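Local atomic coordinates of DUF3829 family protein (Bacteroides vulgatus, PDB entry 4YJW), a protein that is of unknown function, an all-alpha member of the DUF3829 family, made with a signal sequence and probably exported as a lipoprotein. Residues 35-40 / 55-60. Sequence-based numbering, arbitrary orientation. Where two conformers were deposited one is given.
Sequences ENEIKA and PVVSQP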
loop_
_atom_site.group_PDB
_atom_site.type_symbol
_atom_site.label_atom_id
_atom_site.label_comp_id
_atom_site.label_asym_id
_atom_site.label_seq_id
_atom_site.Cartn_x
_atom_site.Cartn_y
_atom_site.Cartn_z
ATOM N N GLU A 35 -7.006 2.472 -5.833
ATOM C CA GLU A 35 -6.500 2.752 -7.180
ATOM C C GLU A 35 -7.073 4.037 -7.760
ATOM O O GLU A 35 -6.321 4.801 -8.368
ATOM C CB GLU A 35 -6.757 1.569 -8.132
ATOM C CG GLU A 35 -6.120 0.264 -7.651
ATOM C CD GLU A 35 -6.804 -0.561 -6.560
ATOM O OE1 GLU A 35 -7.929 -0.212 -6.120
ATOM O OE2 GLU A 35 -6.211 -1.591 -6.163
ATOM N N ASN A 36 -8.382 4.284 -7.583
ATOM C CA ASN A 36 -8.984 5.499 -8.154
ATOM C C ASN A 36 -8.513 6.745 -7.424
ATOM O O ASN A 36 -8.282 7.777 -8.079
ATOM C CB ASN A 36 -10.496 5.392 -8.185
ATOM C CG ASN A 36 -10.948 4.441 -9.266
ATOM O OD1 ASN A 36 -10.274 4.252 -10.294
ATOM N ND2 ASN A 36 -12.087 3.838 -9.071
ATOM N N GLU A 37 -8.271 6.655 -6.101
ATOM C CA GLU A 37 -7.738 7.804 -5.353
ATOM C C GLU A 37 -6.302 8.079 -5.780
ATOM O O GLU A 37 -5.924 9.239 -5.936
ATOM C CB GLU A 37 -7.795 7.577 -3.836
ATOM C CG GLU A 37 -7.300 8.789 -3.054
ATOM C CD GLU A 37 -7.687 8.707 -1.594
ATOM O OE1 GLU A 37 -7.038 7.938 -0.853
ATOM O OE2 GLU A 37 -8.707 9.319 -1.219
ATOM N N ILE A 38 -5.508 7.005 -5.987
ATOM C CA ILE A 38 -4.108 7.142 -6.440
ATOM C C ILE A 38 -4.095 7.874 -7.792
ATOM O O ILE A 38 -3.316 8.828 -7.980
ATOM C CB ILE A 38 -3.434 5.741 -6.500
ATOM C CG1 ILE A 38 -3.234 5.204 -5.053
ATOM C CG2 ILE A 38 -2.085 5.808 -7.244
ATOM C CD1 ILE A 38 -3.044 3.682 -4.946
ATOM N N LYS A 39 -4.937 7.424 -8.744
ATOM C CA LYS A 39 -5.050 8.099 -10.043
ATOM C C LYS A 39 -5.461 9.564 -9.890
ATOM O O LYS A 39 -4.966 10.413 -10.656
ATOM C CB LYS A 39 -6.079 7.386 -10.949
ATOM C CG LYS A 39 -5.632 6.030 -11.470
ATOM C CD LYS A 39 -6.779 5.451 -12.319
ATOM C CE LYS A 39 -6.817 3.952 -12.385
ATOM N NZ LYS A 39 -8.066 3.474 -13.043
ATOM N N ALA A 40 -6.401 9.867 -8.950
ATOM C CA ALA A 40 -6.856 11.258 -8.737
ATOM C C ALA A 40 -5.712 12.137 -8.192
ATOM O O ALA A 40 -5.548 13.274 -8.632
ATOM C CB ALA A 40 -8.060 11.299 -7.792
ATOM N N PRO A 55 -6.797 19.938 -3.902
ATOM C CA PRO A 55 -7.526 19.603 -2.676
ATOM C C PRO A 55 -6.686 18.811 -1.683
ATOM O O PRO A 55 -5.685 18.209 -2.054
ATOM C CB PRO A 55 -8.696 18.767 -3.194
ATOM C CG PRO A 55 -8.134 18.044 -4.387
ATOM C CD PRO A 55 -7.026 18.927 -4.967
ATOM N N VAL A 56 -7.127 18.767 -0.427
ATOM C CA VAL A 56 -6.463 17.919 0.573
ATOM C C VAL A 56 -6.877 16.473 0.261
ATOM O O VAL A 56 -8.060 16.206 0.022
ATOM C CB VAL A 56 -6.861 18.320 2.024
ATOM C CG1 VAL A 56 -6.415 17.261 3.044
ATOM C CG2 VAL A 56 -6.291 19.685 2.382
ATOM N N VAL A 57 -5.918 15.553 0.262
ATOM C CA VAL A 57 -6.213 14.121 0.057
ATOM C C VAL A 57 -5.529 13.390 1.199
ATOM O O VAL A 57 -4.316 13.249 1.174
ATOM C CB VAL A 57 -5.805 13.572 -1.337
ATOM C CG1 VAL A 57 -6.227 12.107 -1.431
ATOM C CG2 VAL A 57 -6.494 14.389 -2.454
ATOM N N SER A 58 -6.300 12.958 2.189
ATOM C CA SER A 58 -5.760 12.308 3.388
ATOM C C SER A 58 -5.362 10.862 3.145
ATOM O O SER A 58 -6.011 10.160 2.369
ATOM C CB SER A 58 -6.783 12.365 4.520
ATOM O OG SER A 58 -7.173 13.701 4.792
ATOM N N GLN A 59 -4.297 10.405 3.840
ATOM C CA GLN A 59 -3.877 9.011 3.742
ATOM C C GLN A 59 -4.946 8.133 4.379
ATOM O O GLN A 59 -5.369 8.463 5.482
ATOM C CB GLN A 59 -2.560 8.824 4.516
ATOM C CG GLN A 59 -1.983 7.423 4.421
ATOM C CD GLN A 59 -0.776 7.298 5.309
ATOM O OE1 GLN A 59 0.018 8.221 5.449
ATOM N NE2 GLN A 59 -0.663 6.179 5.982
ATOM N N PRO A 60 -5.372 7.023 3.752
ATOM C CA PRO A 60 -6.331 6.125 4.430
ATOM C C PRO A 60 -5.690 5.528 5.683
ATOM O O PRO A 60 -4.498 5.251 5.668
ATOM C CB PRO A 60 -6.643 5.054 3.365
ATOM C CG PRO A 60 -5.551 5.126 2.387
ATOM C CD PRO A 60 -4.983 6.512 2.423
HETATM O O HOH W 1 -8.536 9.956 1.453
#
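The carboxylate of E37 presents one face to the methyl CG1 of V57. The line from E37 CD to V57 CG1 is 3.7 Å long and stands about 20° from the normal of the carboxylate plane. The same methyl also rests on the aliphatic part of E37, with CG 3.8 Å from V57 CG1. Beyond OE1 lies the ring of P60, whose CD is 4.1 Å from E37 OE1. In E37, CG is anti to the backbone N (chi1 -178°) and the chain stays extended beyond it, which carries the carboxylate out to the loop. V57 comes alongside in the reverse sense. The contact is small and superficial, burying 115 Å² over both sides.

Segment 55-60 is part of the irregular link between helices 35-44 and 64-71, and it runs along the outside of the helical body. P60 and Q59 touch Y100, which belongs to helix 79-111, one of the long helices of this all-alpha fold.

No direct hydrogen bond joins the two segments. One water makes the polar link. It donates to OE2 of E37, 2.8 Å from that oxygen, and to the backbone O of S58, 2.7 Å away. It lies tilted about 30° out of the carboxylate plane, toward the side where V57 sits. Two acceptors, neither able to donate to the other, are thus joined through a shared donor. The other oxygen, OE1, is hydrogen-bonded to the hydroxyl of Y100. Were E37 shortened to an alanine, the Y100 hydroxyl and the bridging water would probably lose their carboxylate partner, and a gap would open beside V57 CG1. V57 packs further along helix 35-44 on V41 and Y44.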